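Local coordinates for protein EDTA monooxygenase (EDTA-degrading bacterium BNC1, PDB 5DQP) that probably breaks down EDTA as a monooxygenase of the bacterial luciferase-like family, using reduced FMN and molecular oxygen and working beside a partner flavin reductase, at residues I44-R47 / G48-D51; A391-I394 / F395-V399. All blocks are in the same frame, centred on the assembly; numbering follows the deposited sequence.

Contact 1 (44-51) ends helix 35-47, which follows strand 7-11; contact 2 (391-399) lies in helix 390-405, which follows strand 380-383. Those two strands pair in parallel, so the first and last strands of the luciferase-like TIM barrel close the ring and their helices pack against each other outside it. The centres of the two contacts are about 10 Å apart. Charge and packing join them. Arg47 NH2 forms a salt bridge of 2.7 Å to Asp397 OD1. Val396 CG1 rests 3.6 Å from Gly48 CA, and Ile44 CG2 lies 3.8 Å from Glu393 CA. Both lie away from the residues predicted to bind FMN.

Contact 1 (I44-R47 / G48-D51); sequences IARR and GRID
Arg49 turns its side chain back over the last turn of helix 35-47, to Arg46. Its CB sets out away from the helix, but the chain bends about CB-CG (chi2 -50°) and returns, bringing CD to 3.7 Å from Arg46 O. NE donates a hydrogen bond to Arg411 O, and NH1 reaches Arg46 O at 3.0 Å. That oxygen is gripped twice, for Arg49 N bonds to it at 2.9 Å from the opposite face of its plane. Arg47 O sits 3.6 Å above one face of the guanidinium, toward its rim. With an alanine here, the Arg411 carbonyl would probably lose its NE donor, and Arg46 O the side-chain one while keeping the backbone N-H. The backbone is a Schellman motif, with Arg49 at a positive phi of 60° and two bonds back into the last turn: Arg49 N to Arg46 O, and Ile50 N to Ala45 O at 2.9 Å. Small Ala45 lets branched Ile50 close in, CB to CB at 3.8 Å, the apolar pair common in this motif. Ile50 touches Leu8 and Ser10 of strand 7-11 and Val400 of helix 390-405, while Arg46 NE pairs with Asp88. The turn joins helix 35-47 to strand 52-55.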
loop_
_atom_site.group_PDB
_atom_site.type_symbol
_atom_site.label_atom_id
_atom_site.label_comp_id
_atom_site.label_asym_id
_atom_site.label_seq_id
_atom_site.Cartn_x
_atom_site.Cartn_y
_atom_site.Cartn_z
ATOM N N ILE A 44 12.920 -15.691 5.739
ATOM C CA ILE A 44 13.966 -16.524 5.151
ATOM C C ILE A 44 14.992 -15.657 4.419
ATOM O O ILE A 44 16.203 -15.837 4.580
ATOM C CB ILE A 44 13.350 -17.591 4.228
ATOM C CG1 ILE A 44 12.662 -18.678 5.067
ATOM C CG2 ILE A 44 14.414 -18.193 3.281
ATOM C CD1 ILE A 44 11.715 -19.559 4.232
ATOM N N ALA A 45 14.530 -14.707 3.602
ATOM C CA ALA A 45 15.475 -13.834 2.907
ATOM C C ALA A 45 16.281 -13.000 3.901
ATOM O O ALA A 45 17.482 -12.773 3.706
ATOM C CB ALA A 45 14.728 -12.939 1.909
ATOM N N ARG A 46 15.646 -12.551 4.984
ATOM C CA ARG A 46 16.364 -11.780 6.003
ATOM C C ARG A 46 17.480 -12.601 6.640
ATOM O O ARG A 46 18.601 -12.107 6.827
ATOM C CB ARG A 46 15.386 -11.300 7.073
ATOM C CG ARG A 46 15.981 -10.350 8.113
ATOM C CD ARG A 46 15.013 -10.242 9.301
ATOM N NE ARG A 46 15.691 -9.781 10.495
ATOM C CZ ARG A 46 16.430 -10.557 11.280
ATOM N NH1 ARG A 46 16.592 -11.846 10.994
ATOM N NH2 ARG A 46 17.014 -10.034 12.353
ATOM N N ARG A 47 17.192 -13.865 6.962
ATOM C CA ARG A 47 18.214 -14.765 7.501
ATOM C C ARG A 47 19.388 -14.942 6.530
ATOM O O ARG A 47 20.541 -15.044 6.969
ATOM C CB ARG A 47 17.589 -16.119 7.854
ATOM C CG ARG A 47 18.615 -17.201 8.226
ATOM C CD ARG A 47 17.943 -18.495 8.689
ATOM N NE ARG A 47 17.696 -19.440 7.591
ATOM C CZ ARG A 47 16.492 -19.829 7.189
ATOM N NH1 ARG A 47 15.403 -19.370 7.796
ATOM N NH2 ARG A 47 16.375 -20.692 6.187
ATOM N N GLY A 48 19.132 -14.927 5.223
ATOM C CA GLY A 48 20.199 -14.944 4.241
ATOM C C GLY A 48 20.890 -13.625 3.979
ATOM O O GLY A 48 21.840 -13.588 3.184
ATOM N N ARG A 49 20.462 -12.540 4.635
ATOM C CA ARG A 49 20.942 -11.186 4.332
ATOM C C ARG A 49 20.648 -10.763 2.892
ATOM O O ARG A 49 21.371 -9.944 2.312
ATOM C CB ARG A 49 22.441 -11.043 4.600
ATOM C CG ARG A 49 22.900 -11.521 5.955
ATOM C CD ARG A 49 22.062 -10.948 7.095
ATOM N NE ARG A 49 22.518 -11.493 8.374
ATOM C CZ ARG A 49 21.730 -11.990 9.322
ATOM N NH1 ARG A 49 20.410 -12.031 9.168
ATOM N NH2 ARG A 49 22.278 -12.442 10.442
ATOM N N ILE A 50 19.608 -11.323 2.274
ATOM C CA ILE A 50 19.197 -10.805 0.977
ATOM C C ILE A 50 18.990 -9.305 1.111
ATOM O O ILE A 50 18.522 -8.820 2.146
ATOM C CB ILE A 50 17.930 -11.530 0.484
ATOM C CG1 ILE A 50 18.192 -13.039 0.363
ATOM C CG2 ILE A 50 17.490 -10.995 -0.866
ATOM C CD1 ILE A 50 19.475 -13.441 -0.377
ATOM N N ASP A 51 19.378 -8.544 0.078
ATOM C CA ASP A 51 19.291 -7.095 0.206
ATOM C C ASP A 51 17.846 -6.609 0.184
ATOM O O ASP A 51 17.491 -5.701 0.943
ATOM C CB ASP A 51 20.114 -6.415 -0.879
ATOM C CG ASP A 51 21.586 -6.700 -0.722
ATOM O OD1 ASP A 51 22.169 -6.223 0.279
ATOM O OD2 ASP A 51 22.145 -7.426 -1.571
#

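Contact 2 (A391-I394 / F395-V399); sequences ALEI and FVDQV
The carboxylates of Glu393 and Asp397, one helical turn apart, point the same way with their planes nearly perpendicular, 85° apart. On another side of the same helix, the Phe395 ring carries Val399 CB over the centre of one face, 3.8 Å above its plane. Both pairs show i to i+4 spacing in helix 390-405, the last helix of the TIM barrel. The two acids suit the partly exposed side: their OE2 and OD2 atoms stay 4.3 Å apart, and one water donates to both, which is likely to ease their repulsion. Asp397 OD1 is claimed by Arg47 of helix 35-47, whose positive charge is likely to ease it further. Apolar residues fill the inner side, where Leu392 meets Leu12, Val396 meets Ile44, and Phe395 meets Ile271 and Leu369. Backbone bonds run from Phe395 N to Ala391 O and from Val396 N to Leu392 O, the latter at 2.8 Å and nearly straight. The Gln398 N bond to Ile394 O is more bent, 137°, where the helix widens into a pi-type turn at 395-399. Gln398 extends alongside Ile394, its CG anti to the carbonyl carbon (chi1 -56°), which sets NE2 3.5 Å from Ile394 CD1.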
loop_
_atom_site.group_PDB
_atom_site.type_symbol
_atom_site.label_atom_id
_atom_site.label_comp_id
_atom_site.label_asym_id
_atom_site.label_seq_id
_atom_site.Cartn_x
_atom_site.Cartn_y
_atom_site.Cartn_z
ATOM N N ALA A 391 11.775 -23.153 -2.164
ATOM C CA ALA A 391 12.985 -23.037 -2.985
ATOM C C ALA A 391 13.835 -21.849 -2.576
ATOM O O ALA A 391 15.060 -21.883 -2.728
ATOM C CB ALA A 391 12.659 -22.937 -4.473
ATOM N N LEU A 392 13.226 -20.798 -2.033
ATOM C CA LEU A 392 14.064 -19.737 -1.502
ATOM C C LEU A 392 14.784 -20.216 -0.255
ATOM O O LEU A 392 15.924 -19.825 -0.007
ATOM C CB LEU A 392 13.235 -18.487 -1.219
ATOM C CG LEU A 392 13.956 -17.225 -0.766
ATOM C CD1 LEU A 392 14.967 -16.831 -1.839
ATOM C CD2 LEU A 392 12.895 -16.141 -0.562
ATOM N N GLU A 393 14.138 -21.065 0.536
ATOM C CA GLU A 393 14.800 -21.627 1.712
ATOM C C GLU A 393 16.045 -22.429 1.309
ATOM O O GLU A 393 17.115 -22.301 1.925
ATOM C CB GLU A 393 13.779 -22.477 2.485
ATOM C CG GLU A 393 14.214 -23.008 3.853
ATOM C CD GLU A 393 13.035 -23.576 4.673
ATOM O OE1 GLU A 393 11.850 -23.447 4.252
ATOM O OE2 GLU A 393 13.302 -24.163 5.750
ATOM N N ILE A 394 15.934 -23.226 0.246
ATOM C CA ILE A 394 17.092 -23.944 -0.293
ATOM C C ILE A 394 18.175 -22.967 -0.735
ATOM O O ILE A 394 19.362 -23.165 -0.455
ATOM C CB ILE A 394 16.658 -24.851 -1.462
ATOM C CG1 ILE A 394 15.648 -25.892 -0.990
ATOM C CG2 ILE A 394 17.869 -25.551 -2.105
ATOM C CD1 ILE A 394 16.190 -26.827 0.065
ATOM N N PHE A 395 17.802 -21.943 -1.512
ATOM C CA PHE A 395 18.803 -20.980 -1.952
ATOM C C PHE A 395 19.504 -20.333 -0.752
ATOM O O PHE A 395 20.739 -20.306 -0.673
ATOM C CB PHE A 395 18.164 -19.918 -2.851
ATOM C CG PHE A 395 19.168 -19.028 -3.509
ATOM C CD1 PHE A 395 19.682 -17.932 -2.834
ATOM C CD2 PHE A 395 19.643 -19.319 -4.781
ATOM C CE1 PHE A 395 20.634 -17.116 -3.414
ATOM C CE2 PHE A 395 20.577 -18.515 -5.376
ATOM C CZ PHE A 395 21.081 -17.401 -4.686
ATOM N N VAL A 396 18.732 -19.855 0.222
ATOM C CA VAL A 396 19.323 -19.179 1.379
ATOM C C VAL A 396 20.136 -20.147 2.248
ATOM O O VAL A 396 21.158 -19.770 2.836
ATOM C CB VAL A 396 18.217 -18.488 2.204
ATOM C CG1 VAL A 396 18.722 -18.205 3.628
ATOM C CG2 VAL A 396 17.731 -17.205 1.521
ATOM N N ASP A 397 19.676 -21.388 2.390
ATOM C CA ASP A 397 20.385 -22.333 3.243
ATOM C C ASP A 397 21.655 -22.866 2.596
ATOM O O ASP A 397 22.587 -23.244 3.304
ATOM C CB ASP A 397 19.514 -23.547 3.579
ATOM C CG ASP A 397 18.383 -23.237 4.554
ATOM O OD1 ASP A 397 18.433 -22.175 5.225
ATOM O OD2 ASP A 397 17.459 -24.093 4.648
ATOM N N GLN A 398 21.697 -22.972 1.273
ATOM C CA GLN A 398 22.779 -23.716 0.641
ATOM C C GLN A 398 23.589 -22.919 -0.368
ATOM O O GLN A 398 24.756 -23.227 -0.557
ATOM C CB GLN A 398 22.219 -24.985 -0.020
ATOM C CG GLN A 398 21.459 -25.840 1.023
ATOM C CD GLN A 398 20.824 -27.095 0.460
ATOM O OE1 GLN A 398 21.444 -27.813 -0.320
ATOM N NE2 GLN A 398 19.585 -27.381 0.877
ATOM N N VAL A 399 23.024 -21.912 -1.015
ATOM C CA VAL A 399 23.813 -21.113 -1.951
ATOM C C VAL A 399 24.449 -19.918 -1.250
ATOM O O VAL A 399 25.657 -19.693 -1.339
ATOM C CB VAL A 399 22.935 -20.665 -3.143
ATOM C CG1 VAL A 399 23.722 -19.701 -4.063
ATOM C CG2 VAL A 399 22.397 -21.880 -3.925
HETATM O O HOH W 1 15.734 -24.006 6.528
#